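Local coordinates for ribosomal silencing factor RsfS (Chromobacterium violaceum, PDB 2ID1), which probably silences ribosomes by binding protein uL14 of the large subunit, which blocks joining of the 30S and 50S subunits and so represses translation, at residues 8-13 and 57-62; 15-20 and 49-54; 35-40 and 86-91; 64-69 and 78-83. All blocks are in the same frame, centred on the assembly; numbering follows the deposited sequence.

Overall arrangement
The protein has an alpha-beta fold in which two helices pack on one face of a mixed four-stranded sheet. Contacts 1 and 2 join helix 3-16 to helix 45-61, with centres about 11 Å apart, and contact 2 is nested inside the loop that contact 1 closes. Contact 3 pairs strands 36-41 and 85-90 mid-sheet, its centre about 2 Å from that of the chain. Contact 4 ties the loop after helix 45-61 to the edge strand 77-82, about 11 Å from contact 3 between centres, and is nested inside the loop closed by contact 3. A10, I11, L51 and A52 pack on the strands. Helices and sheet therefore form one compact core.

Contact 1 of 4, residues 8-13 and 57-62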
loop_
_atom_site.group_PDB
_atom_site.type_symbol
_atom_site.label_atom_id
_atom_site.label_comp_id
_atom_site.label_asym_id
_atom_site.label_seq_id
_atom_site.Cartn_x
_atom_site.Cartn_y
_atom_site.Cartn_z
ATOM N N LYS A 8 -8.213 -4.466 -7.956
ATOM C CA LYS A 8 -8.938 -5.424 -7.121
ATOM C C LYS A 8 -8.092 -6.652 -6.794
ATOM O O LYS A 8 -8.312 -7.329 -5.788
ATOM C CB LYS A 8 -10.229 -5.865 -7.821
ATOM C CG LYS A 8 -10.980 -6.977 -7.076
ATOM C CD LYS A 8 -12.384 -7.194 -7.635
ATOM C CE LYS A 8 -13.243 -5.933 -7.500
ATOM N NZ LYS A 8 -13.376 -5.479 -6.090
ATOM N N LEU A 9 -7.132 -6.928 -7.669
ATOM C CA LEU A 9 -6.218 -8.049 -7.519
ATOM C C LEU A 9 -5.219 -7.744 -6.393
ATOM O O LEU A 9 -4.879 -8.618 -5.590
ATOM C CB LEU A 9 -5.482 -8.262 -8.843
ATOM C CG LEU A 9 -4.972 -9.664 -9.186
ATOM C CD1 LEU A 9 -3.897 -10.083 -8.195
ATOM C CD2 LEU A 9 -6.142 -10.643 -9.162
ATOM N N ALA A 10 -4.762 -6.494 -6.352
ATOM C CA ALA A 10 -3.816 -6.024 -5.346
ATOM C C ALA A 10 -4.500 -5.926 -3.993
ATOM O O ALA A 10 -3.883 -6.181 -2.963
ATOM C CB ALA A 10 -3.264 -4.665 -5.747
ATOM N N ILE A 11 -5.776 -5.556 -4.000
ATOM C CA ILE A 11 -6.539 -5.421 -2.770
ATOM C C ILE A 11 -6.820 -6.789 -2.186
ATOM O O ILE A 11 -6.551 -7.043 -1.012
ATOM C CB ILE A 11 -7.864 -4.672 -3.018
ATOM C CG1 ILE A 11 -7.561 -3.212 -3.373
ATOM C CG2 ILE A 11 -8.767 -4.758 -1.802
ATOM C CD1 ILE A 11 -8.783 -2.350 -3.536
ATOM N N GLU A 12 -7.352 -7.682 -3.008
ATOM C CA GLU A 12 -7.654 -9.035 -2.560
ATOM C C GLU A 12 -6.392 -9.630 -1.938
ATOM O O GLU A 12 -6.451 -10.272 -0.883
ATOM C CB GLU A 12 -8.117 -9.890 -3.751
ATOM C CG GLU A 12 -8.521 -11.328 -3.393
ATOM C CD GLU A 12 -8.976 -12.148 -4.605
ATOM O OE1 GLU A 12 -8.135 -12.402 -5.501
ATOM O OE2 GLU A 12 -10.173 -12.535 -4.656
ATOM N N ALA A 13 -5.254 -9.400 -2.595
ATOM C CA ALA A 13 -3.955 -9.896 -2.130
ATOM C C ALA A 13 -3.626 -9.376 -0.733
ATOM O O ALA A 13 -3.091 -10.100 0.099
ATOM C CB ALA A 13 -2.865 -9.481 -3.104
ATOM N N VAL A 57 3.541 -11.336 -5.349
ATOM C CA VAL A 57 3.315 -12.687 -5.845
ATOM C C VAL A 57 1.982 -12.861 -6.565
ATOM O O VAL A 57 1.872 -13.669 -7.487
ATOM C CB VAL A 57 3.392 -13.713 -4.719
ATOM C CG1 VAL A 57 3.226 -15.111 -5.288
ATOM C CG2 VAL A 57 4.719 -13.585 -4.014
ATOM N N LYS A 58 0.983 -12.097 -6.137
ATOM C CA LYS A 58 -0.352 -12.152 -6.723
ATOM C C LYS A 58 -0.404 -11.478 -8.093
ATOM O O LYS A 58 -0.988 -12.016 -9.035
ATOM C CB LYS A 58 -1.361 -11.486 -5.781
ATOM C CG LYS A 58 -2.366 -12.438 -5.153
ATOM C CD LYS A 58 -3.414 -12.879 -6.155
ATOM C CE LYS A 58 -4.215 -14.054 -5.620
ATOM N NZ LYS A 58 -4.882 -13.732 -4.329
ATOM N N LEU A 59 0.203 -10.299 -8.196
ATOM C CA LEU A 59 0.227 -9.572 -9.456
ATOM C C LEU A 59 1.133 -10.257 -10.476
ATOM O O LEU A 59 0.977 -10.058 -11.675
ATOM C CB LEU A 59 0.707 -8.137 -9.244
ATOM C CG LEU A 59 -0.164 -7.253 -8.366
ATOM C CD1 LEU A 59 0.495 -5.906 -8.211
ATOM C CD2 LEU A 59 -1.535 -7.110 -8.979
ATOM N N LYS A 60 2.091 -11.049 -10.009
ATOM C CA LYS A 60 2.978 -11.737 -10.937
ATOM C C LYS A 60 2.305 -12.969 -11.549
ATOM O O LYS A 60 2.409 -13.189 -12.753
ATOM C CB LYS A 60 4.287 -12.161 -10.256
ATOM C CG LYS A 60 5.234 -11.014 -9.924
ATOM C CD LYS A 60 6.488 -11.496 -9.172
ATOM C CE LYS A 60 7.343 -10.292 -8.746
ATOM N NZ LYS A 60 8.477 -10.590 -7.827
ATOM N N GLU A 61 1.617 -13.773 -10.738
ATOM C CA GLU A 61 0.956 -14.963 -11.268
ATOM C C GLU A 61 -0.185 -14.568 -12.203
ATOM O O GLU A 61 -0.746 -15.413 -12.893
ATOM C CB GLU A 61 0.414 -15.852 -10.135
ATOM C CG GLU A 61 1.459 -16.272 -9.079
ATOM C CD GLU A 61 0.983 -17.397 -8.131
ATOM O OE1 GLU A 61 -0.142 -17.306 -7.573
ATOM O OE2 GLU A 61 1.753 -18.371 -7.931
ATOM N N ALA A 62 -0.518 -13.283 -12.229
ATOM C CA ALA A 62 -1.592 -12.785 -13.082
ATOM C C ALA A 62 -1.015 -12.081 -14.311
ATOM O O ALA A 62 -1.744 -11.480 -15.115
ATOM C CB ALA A 62 -2.487 -11.829 -12.296
#
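This is a helix-helix contact, made by L9, A10, E12 and A13 of helix 3-16 with K58 and L59 of helix 45-61. Both helices lie on the same face of the mixed beta sheet of this alpha-beta fold. They run in roughly opposite directions, with 139° between the two short axes, which come within 9.3 Å of each other.

The contact has an apolar floor and a charged top. Toward the sheet, L59 points its CD2 branch at L9 and A10. The L59 CD2 atom lies 3.9 Å from CD1 of L9 and 4.4 Å from CB of A10. On the sheet side, A10 itself rests on I38 of strand 36-41, and L59 reaches V64 in the following loop.

K58 covers the outer side. Its aliphatic chain passes over L9 and A13, with K58 CG 3.6 Å from A13 CB. L9 has CG anti to its backbone N (chi1 -153°), and this carries CD1 across to the lysine chain, where it lies 3.5 Å from K58 CD. The small A13 lets the K58 chain pass close to helix 3-16.

The charged end of K58 is shared. Its stronger partner is D16, one turn after E12, with which NZ forms a salt bridge. Its second partner is E12, whose extended chain meets the lysine at about a right angle. The two carboxylates would be expected to stabilise the positive charge. No hydrogen bond joins the two segments, and the E12 bridge is a long one: OE1 of E12 is 3.7 Å from NZ of K58.

Contact 2 of 4, residues 15-20 and 49-54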
loop_
_atom_site.group_PDB
_atom_site.type_symbol
_atom_site.label_atom_id
_atom_site.label_comp_id
_atom_site.label_asym_id
_atom_site.label_seq_id
_atom_site.Cartn_x
_atom_site.Cartn_y
_atom_site.Cartn_z
ATOM N N GLU A 15 -5.807 -8.617 1.343
ATOM C CA GLU A 15 -6.779 -9.257 2.225
ATOM C C GLU A 15 -6.395 -10.702 2.560
ATOM O O GLU A 15 -6.827 -11.245 3.567
ATOM C CB GLU A 15 -8.177 -9.247 1.596
ATOM C CG GLU A 15 -8.761 -7.873 1.318
ATOM C CD GLU A 15 -10.276 -7.924 1.077
ATOM O OE1 GLU A 15 -10.877 -6.883 0.698
ATOM O OE2 GLU A 15 -10.868 -9.011 1.277
ATOM N N ASP A 16 -5.596 -11.331 1.710
ATOM C CA ASP A 16 -5.191 -12.699 1.981
ATOM C C ASP A 16 -4.346 -12.764 3.246
ATOM O O ASP A 16 -4.302 -13.802 3.896
ATOM C CB ASP A 16 -4.397 -13.291 0.811
ATOM C CG ASP A 16 -5.144 -13.210 -0.514
ATOM O OD1 ASP A 16 -6.388 -13.408 -0.526
ATOM O OD2 ASP A 16 -4.471 -12.968 -1.549
ATOM N N ILE A 17 -3.662 -11.672 3.586
ATOM C CA ILE A 17 -2.842 -11.641 4.797
ATOM C C ILE A 17 -3.447 -10.647 5.795
ATOM O O ILE A 17 -2.740 -9.879 6.421
ATOM C CB ILE A 17 -1.358 -11.229 4.507
ATOM C CG1 ILE A 17 -0.864 -11.850 3.193
ATOM C CG2 ILE A 17 -0.456 -11.692 5.651
ATOM C CD1 ILE A 17 -0.885 -13.371 3.150
ATOM N N LYS A 18 -4.764 -10.678 5.935
ATOM C CA LYS A 18 -5.480 -9.803 6.861
ATOM C C LYS A 18 -4.921 -8.382 6.977
ATOM O O LYS A 18 -4.420 -7.978 8.033
ATOM C CB LYS A 18 -5.542 -10.449 8.249
ATOM C CG LYS A 18 -6.150 -11.849 8.248
ATOM C CD LYS A 18 -7.530 -11.843 7.637
ATOM C CE LYS A 18 -8.112 -13.231 7.529
ATOM N NZ LYS A 18 -9.352 -13.169 6.680
ATOM N N GLY A 19 -5.015 -7.629 5.882
ATOM C CA GLY A 19 -4.533 -6.257 5.874
ATOM C C GLY A 19 -5.544 -5.347 6.548
ATOM O O GLY A 19 -6.752 -5.485 6.349
ATOM N N LYS A 20 -5.054 -4.407 7.341
ATOM C CA LYS A 20 -5.926 -3.488 8.047
ATOM C C LYS A 20 -6.136 -2.158 7.327
ATOM O O LYS A 20 -5.234 -1.657 6.650
ATOM C CB LYS A 20 -5.373 -3.227 9.449
ATOM C CG LYS A 20 -5.898 -4.173 10.499
ATOM C CD LYS A 20 -5.301 -3.862 11.856
ATOM C CE LYS A 20 -6.119 -4.511 12.970
ATOM N NZ LYS A 20 -5.481 -4.380 14.314
ATOM N N LYS A 49 5.668 -6.853 5.591
ATOM C CA LYS A 49 6.457 -7.481 4.554
ATOM C C LYS A 49 5.691 -8.607 3.881
ATOM O O LYS A 49 5.886 -8.869 2.695
ATOM C CB LYS A 49 7.764 -7.994 5.148
ATOM C CG LYS A 49 8.751 -6.876 5.469
ATOM C CD LYS A 49 9.779 -7.268 6.543
ATOM C CE LYS A 49 10.800 -8.280 6.044
ATOM N NZ LYS A 49 11.676 -8.663 7.183
ATOM N N ALA A 50 4.814 -9.269 4.632
ATOM C CA ALA A 50 4.004 -10.358 4.087
ATOM C C ALA A 50 2.945 -9.776 3.152
ATOM O O ALA A 50 2.663 -10.329 2.095
ATOM C CB ALA A 50 3.336 -11.135 5.217
ATOM N N LEU A 51 2.357 -8.659 3.559
ATOM C CA LEU A 51 1.353 -7.992 2.748
ATOM C C LEU A 51 2.049 -7.529 1.461
ATOM O O LEU A 51 1.518 -7.707 0.363
ATOM C CB LEU A 51 0.759 -6.792 3.507
ATOM C CG LEU A 51 -0.122 -7.066 4.741
ATOM C CD1 LEU A 51 -0.213 -5.818 5.595
ATOM C CD2 LEU A 51 -1.508 -7.536 4.310
ATOM N N ALA A 52 3.244 -6.953 1.602
ATOM C CA ALA A 52 4.012 -6.491 0.458
ATOM C C ALA A 52 4.332 -7.679 -0.446
ATOM O O ALA A 52 4.199 -7.587 -1.660
ATOM C CB ALA A 52 5.288 -5.835 0.913
ATOM N N ASN A 53 4.746 -8.800 0.135
ATOM C CA ASN A 53 5.068 -9.957 -0.678
ATOM C C ASN A 53 3.844 -10.499 -1.367
ATOM O O ASN A 53 3.874 -10.797 -2.559
ATOM C CB ASN A 53 5.701 -11.074 0.153
ATOM C CG ASN A 53 7.188 -10.832 0.446
ATOM O OD1 ASN A 53 7.928 -10.296 -0.394
ATOM N ND2 ASN A 53 7.632 -11.251 1.631
ATOM N N SER A 54 2.756 -10.637 -0.622
ATOM C CA SER A 54 1.516 -11.153 -1.200
ATOM C C SER A 54 1.099 -10.325 -2.422
ATOM O O SER A 54 0.688 -10.874 -3.440
ATOM C CB SER A 54 0.403 -11.141 -0.153
ATOM O OG SER A 54 -0.745 -11.794 -0.649
#
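I17 has CG1 beside its backbone N (chi1 -39°) and CG2 anti to that N, which splays its two branches over helix 45-61. L51 holds CG beside its own backbone N (chi1 -69°), and its CD2 methyl turns back toward I17 and G19. The branches of I17 have separate partners. CG2 of I17 meets CB of A50 at 3.9 Å, and CG1 of I17 meets CB of S54 at 3.6 Å. Between them, CB of I17 is 3.7 Å from CD2 of L51.

The same L51 methyl also lies alongside backbone. L51 CD2 is 3.4 Å from O of I17. It sits 3.6 Å from CA of G19, where no side chain intervenes. The contact is mainly apolar, and no hydrogen bond crosses it. The polar groups look elsewhere: OG of S54 bonds to O of A13 in helix 3-16, O of I17 accepts from NE2 of Q47, and D16, near S54, is paired with K58.

The chain then leads into strand 22-26, with the K20 backbone bonded to that of T41. The contact thus packs the exit from helix 3-16 against the side of helix 45-61, while L51 also rests on V89 of strand 85-90.

Contact 3 of 4, residues 35-40 and 86-91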
loop_
_atom_site.group_PDB
_atom_site.type_symbol
_atom_site.label_atom_id
_atom_site.label_comp_id
_atom_site.label_asym_id
_atom_site.label_seq_id
_atom_site.Cartn_x
_atom_site.Cartn_y
_atom_site.Cartn_z
ATOM N N GLN A 35 -2.818 5.866 -11.830
ATOM C CA GLN A 35 -4.252 6.116 -11.760
ATOM C C GLN A 35 -4.879 5.746 -10.418
ATOM O O GLN A 35 -5.665 6.512 -9.850
ATOM C CB GLN A 35 -4.979 5.361 -12.877
ATOM C CG GLN A 35 -5.013 6.064 -14.232
ATOM C CD GLN A 35 -3.631 6.344 -14.792
ATOM O OE1 GLN A 35 -3.005 7.366 -14.472
ATOM N NE2 GLN A 35 -3.139 5.433 -15.627
ATOM N N ARG A 36 -4.541 4.565 -9.913
ATOM C CA ARG A 36 -5.083 4.108 -8.643
ATOM C C ARG A 36 -3.984 3.820 -7.624
ATOM O O ARG A 36 -2.939 3.269 -7.960
ATOM C CB ARG A 36 -5.930 2.858 -8.871
ATOM C CG ARG A 36 -7.316 2.958 -8.268
ATOM C CD ARG A 36 -8.426 3.052 -9.321
ATOM N NE ARG A 36 -8.238 4.117 -10.309
ATOM C CZ ARG A 36 -9.175 4.494 -11.180
ATOM N NH1 ARG A 36 -10.363 3.895 -11.174
ATOM N NH2 ARG A 36 -8.926 5.448 -12.074
HETATM N N MSE A 37 -4.229 4.215 -6.381
HETATM C CA MSE A 37 -3.287 4.008 -5.287
HETATM C C MSE A 37 -3.982 3.255 -4.170
HETATM O O MSE A 37 -5.171 3.434 -3.941
HETATM C CB MSE A 37 -2.798 5.337 -4.730
HETATM C CG MSE A 37 -2.002 5.163 -3.453
HETATM SE SE MSE A 37 -1.168 6.775 -2.805
HETATM C CE MSE A 37 0.383 6.828 -3.997
ATOM N N ILE A 38 -3.233 2.430 -3.456
ATOM C CA ILE A 38 -3.805 1.654 -2.367
ATOM C C ILE A 38 -2.917 1.762 -1.136
ATOM O O ILE A 38 -1.697 1.672 -1.236
ATOM C CB ILE A 38 -3.930 0.176 -2.758
ATOM C CG1 ILE A 38 -4.757 0.051 -4.033
ATOM C CG2 ILE A 38 -4.557 -0.610 -1.624
ATOM C CD1 ILE A 38 -4.828 -1.345 -4.566
ATOM N N VAL A 39 -3.527 1.950 0.025
ATOM C CA VAL A 39 -2.765 2.063 1.255
ATOM C C VAL A 39 -3.342 1.111 2.293
ATOM O O VAL A 39 -4.473 1.299 2.736
ATOM C CB VAL A 39 -2.837 3.487 1.831
ATOM C CG1 VAL A 39 -2.111 3.543 3.163
ATOM C CG2 VAL A 39 -2.258 4.486 0.845
ATOM N N ALA A 40 -2.587 0.084 2.674
ATOM C CA ALA A 40 -3.072 -0.854 3.681
ATOM C C ALA A 40 -2.119 -0.845 4.863
ATOM O O ALA A 40 -0.947 -0.493 4.727
ATOM C CB ALA A 40 -3.197 -2.259 3.092
ATOM N N VAL A 86 -0.206 1.540 -7.757
ATOM C CA VAL A 86 0.852 1.317 -6.790
ATOM C C VAL A 86 0.257 1.066 -5.414
ATOM O O VAL A 86 -0.716 1.714 -5.037
ATOM C CB VAL A 86 1.800 2.526 -6.744
ATOM C CG1 VAL A 86 1.020 3.783 -6.434
ATOM C CG2 VAL A 86 2.883 2.287 -5.714
ATOM N N VAL A 87 0.842 0.120 -4.679
ATOM C CA VAL A 87 0.370 -0.244 -3.335
ATOM C C VAL A 87 1.333 0.190 -2.243
ATOM O O VAL A 87 2.543 -0.007 -2.360
ATOM C CB VAL A 87 0.182 -1.774 -3.170
ATOM C CG1 VAL A 87 -0.258 -2.090 -1.752
ATOM C CG2 VAL A 87 -0.840 -2.293 -4.159
ATOM N N HIS A 88 0.771 0.778 -1.189
ATOM C CA HIS A 88 1.524 1.222 -0.027
ATOM C C HIS A 88 1.119 0.394 1.185
ATOM O O HIS A 88 -0.048 0.399 1.586
ATOM C CB HIS A 88 1.251 2.680 0.301
ATOM C CG HIS A 88 1.992 3.645 -0.561
ATOM N ND1 HIS A 88 1.574 3.986 -1.825
ATOM C CD2 HIS A 88 3.129 4.345 -0.336
ATOM C CE1 HIS A 88 2.418 4.859 -2.345
ATOM N NE2 HIS A 88 3.372 5.093 -1.461
ATOM N N VAL A 89 2.083 -0.322 1.757
ATOM C CA VAL A 89 1.849 -1.128 2.948
ATOM C C VAL A 89 2.727 -0.491 4.008
ATOM O O VAL A 89 3.941 -0.392 3.828
ATOM C CB VAL A 89 2.274 -2.569 2.727
ATOM C CG1 VAL A 89 1.928 -3.396 3.938
ATOM C CG2 VAL A 89 1.596 -3.115 1.495
HETATM N N MSE A 90 2.122 -0.034 5.101
HETATM C CA MSE A 90 2.903 0.617 6.142
HETATM C C MSE A 90 2.389 0.406 7.565
HETATM O O MSE A 90 1.222 0.084 7.776
HETATM C CB MSE A 90 3.004 2.101 5.817
HETATM C CG MSE A 90 1.710 2.717 5.300
HETATM SE SE MSE A 90 1.920 4.555 4.601
HETATM C CE MSE A 90 0.841 4.377 2.994
ATOM N N LEU A 91 3.279 0.549 8.544
ATOM C CA LEU A 91 2.906 0.393 9.950
ATOM C C LEU A 91 1.963 1.509 10.361
ATOM O O LEU A 91 2.089 2.642 9.895
ATOM C CB LEU A 91 4.133 0.466 10.825
ATOM C CG LEU A 91 5.041 -0.748 10.801
ATOM C CD1 LEU A 91 6.424 -0.345 11.255
ATOM C CD2 LEU A 91 4.461 -1.819 11.693
#
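The selenomethionine side chain of M37 leans on the imidazole of H88, two residues beyond its strand partner V86. The Met-aromatic contact is oblique, neither over the face nor at the edge. SE of M37 lies 4.6 Å from the H88 ring centroid, 46° off the ring normal. M37 places CG anti to its backbone N (chi1 171°) and bends at chi3, which turns CE toward the ring and toward V86. CE of M37 is 4.0 Å from CG1 of V86. The ring of H88 also meets the ring of W77, with their planes at about 40°.

Beneath these side chains the backbones pair in parallel register, M37 with V86 through to A40 with V89. This is the central parallel pair of a mixed sheet with strand order 1-2-4-3. Helix 45-61 and strand 77-82 lie between the two strands in the chain. Five hydrogen bonds alternate across the pair. N of V86 donates to O of R36. I38 uses both its groups: its N donates to O of V86 at 3.1 Å, and its O accepts from N of H88. A40 does likewise, with its N to O of H88 at 2.8 Å and its O accepting from N of M90 at 3.1 Å.

The other face carries I38, A40, V87 and V89. CD1 of I38 lies 4.1 Å from CG2 of V87. I38 packs against I11 and L14 of helix 3-16, V87 against A10 of that helix and V55 of helix 45-61.

Contact 4 of 4, residues 64-69 and 78-83; sequences VDIVGS and VLVDAG
A classic beta bulge sets two loop residues, V67 and G68, opposite the single D81 of strand 77-82. The sound bond runs from N of D81 to O of G68, 3.0 Å long with an N-H...O angle of 151°. The return bond, from N of V67 to O of D81, is 2.9 Å but bent to 116° and weak. O of L79 receives a CH...O contact from CA of S69 at 3.4 Å, and the backbone of L79 is also hydrogen-bonded to that of E70. V78 and V80 pair with V89 and V87 of strand 85-90.

The D81 carboxylate is held by the backbone two residues on. N of G83 donates to OD2 of D81 at 3.2 Å, closing an Asx turn. This donor stands 50° out of the carboxylate plane. A water weakly bridges O of G68 and OD1 of D81. The isopropyl group of V67 lies across this carboxylate, with CB of V67 3.5 Å from CG of D81. Its CG2 reaches N of G83 at 3.6 Å.

D81 thus serves the loop with its main chain and its own turn with its side chain. The N-H of G83 may mildly favour the charged form of the carboxylate.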
loop_
_atom_site.group_PDB
_atom_site.type_symbol
_atom_site.label_atom_id
_atom_site.label_comp_id
_atom_site.label_asym_id
_atom_site.label_seq_id
_atom_site.Cartn_x
_atom_site.Cartn_y
_atom_site.Cartn_z
ATOM N N VAL A 64 1.402 -9.496 -14.364
ATOM C CA VAL A 64 1.481 -8.052 -14.170
ATOM C C VAL A 64 2.836 -7.720 -13.591
ATOM O O VAL A 64 2.981 -7.595 -12.383
ATOM C CB VAL A 64 0.418 -7.531 -13.186
ATOM C CG1 VAL A 64 0.612 -6.042 -12.969
ATOM C CG2 VAL A 64 -0.971 -7.810 -13.721
ATOM N N ASP A 65 3.832 -7.585 -14.451
ATOM C CA ASP A 65 5.169 -7.264 -13.995
ATOM C C ASP A 65 5.116 -6.054 -13.071
ATOM O O ASP A 65 4.285 -5.163 -13.241
ATOM C CB ASP A 65 6.046 -6.977 -15.200
ATOM C CG ASP A 65 5.640 -7.799 -16.407
ATOM O OD1 ASP A 65 5.469 -9.032 -16.263
ATOM O OD2 ASP A 65 5.488 -7.213 -17.498
ATOM N N ILE A 66 6.002 -6.039 -12.084
ATOM C CA ILE A 66 6.070 -4.949 -11.121
ATOM C C ILE A 66 7.319 -4.099 -11.335
ATOM O O ILE A 66 8.438 -4.614 -11.341
ATOM C CB ILE A 66 6.101 -5.478 -9.673
ATOM C CG1 ILE A 66 7.210 -6.529 -9.538
ATOM C CG2 ILE A 66 4.728 -6.019 -9.292
ATOM C CD1 ILE A 66 7.520 -6.995 -8.118
ATOM N N VAL A 67 7.121 -2.795 -11.495
ATOM C CA VAL A 67 8.221 -1.868 -11.704
ATOM C C VAL A 67 9.300 -2.016 -10.639
ATOM O O VAL A 67 10.470 -1.715 -10.876
ATOM C CB VAL A 67 7.714 -0.413 -11.700
ATOM C CG1 VAL A 67 8.879 0.549 -11.868
ATOM C CG2 VAL A 67 6.694 -0.219 -12.812
ATOM N N GLY A 68 8.903 -2.476 -9.460
ATOM C CA GLY A 68 9.867 -2.655 -8.392
ATOM C C GLY A 68 9.334 -2.273 -7.024
ATOM O O GLY A 68 8.364 -1.534 -6.917
ATOM N N SER A 69 9.970 -2.784 -5.978
ATOM C CA SER A 69 9.564 -2.490 -4.618
ATOM C C SER A 69 10.618 -1.627 -3.947
ATOM O O SER A 69 11.705 -1.423 -4.489
ATOM C CB SER A 69 9.383 -3.778 -3.809
ATOM O OG SER A 69 10.411 -3.923 -2.839
ATOM N N VAL A 78 6.575 -0.027 2.966
ATOM C CA VAL A 78 6.916 -0.712 1.725
ATOM C C VAL A 78 6.030 -0.192 0.598
ATOM O O VAL A 78 4.814 -0.075 0.754
ATOM C CB VAL A 78 6.704 -2.241 1.850
ATOM C CG1 VAL A 78 7.090 -2.941 0.540
ATOM C CG2 VAL A 78 7.521 -2.787 3.014
ATOM N N LEU A 79 6.654 0.110 -0.538
ATOM C CA LEU A 79 5.950 0.632 -1.710
ATOM C C LEU A 79 6.097 -0.288 -2.903
ATOM O O LEU A 79 7.171 -0.389 -3.474
ATOM C CB LEU A 79 6.517 1.991 -2.099
ATOM C CG LEU A 79 6.143 2.444 -3.508
ATOM C CD1 LEU A 79 4.904 3.286 -3.450
ATOM C CD2 LEU A 79 7.285 3.259 -4.113
ATOM N N VAL A 80 5.014 -0.949 -3.287
ATOM C CA VAL A 80 5.053 -1.840 -4.437
ATOM C C VAL A 80 4.552 -1.109 -5.673
ATOM O O VAL A 80 3.353 -0.944 -5.849
ATOM C CB VAL A 80 4.178 -3.064 -4.215
ATOM C CG1 VAL A 80 4.037 -3.827 -5.523
ATOM C CG2 VAL A 80 4.788 -3.957 -3.145
ATOM N N ASP A 81 5.476 -0.685 -6.527
ATOM C CA ASP A 81 5.144 0.048 -7.743
ATOM C C ASP A 81 4.682 -0.858 -8.885
ATOM O O ASP A 81 5.479 -1.619 -9.444
ATOM C CB ASP A 81 6.366 0.843 -8.192
ATOM C CG ASP A 81 6.087 1.706 -9.394
ATOM O OD1 ASP A 81 7.060 2.260 -9.969
ATOM O OD2 ASP A 81 4.899 1.839 -9.761
ATOM N N ALA A 82 3.405 -0.761 -9.250
ATOM C CA ALA A 82 2.874 -1.591 -10.333
ATOM C C ALA A 82 2.423 -0.803 -11.563
ATOM O O ALA A 82 1.359 -1.083 -12.128
ATOM C CB ALA A 82 1.721 -2.449 -9.817
ATOM N N GLY A 83 3.231 0.175 -11.968
ATOM C CA GLY A 83 2.896 0.971 -13.140
ATOM C C GLY A 83 1.822 2.039 -12.974
ATOM O O GLY A 83 2.105 3.132 -12.485
HETATM O O HOH W 1 9.697 1.376 -7.898
#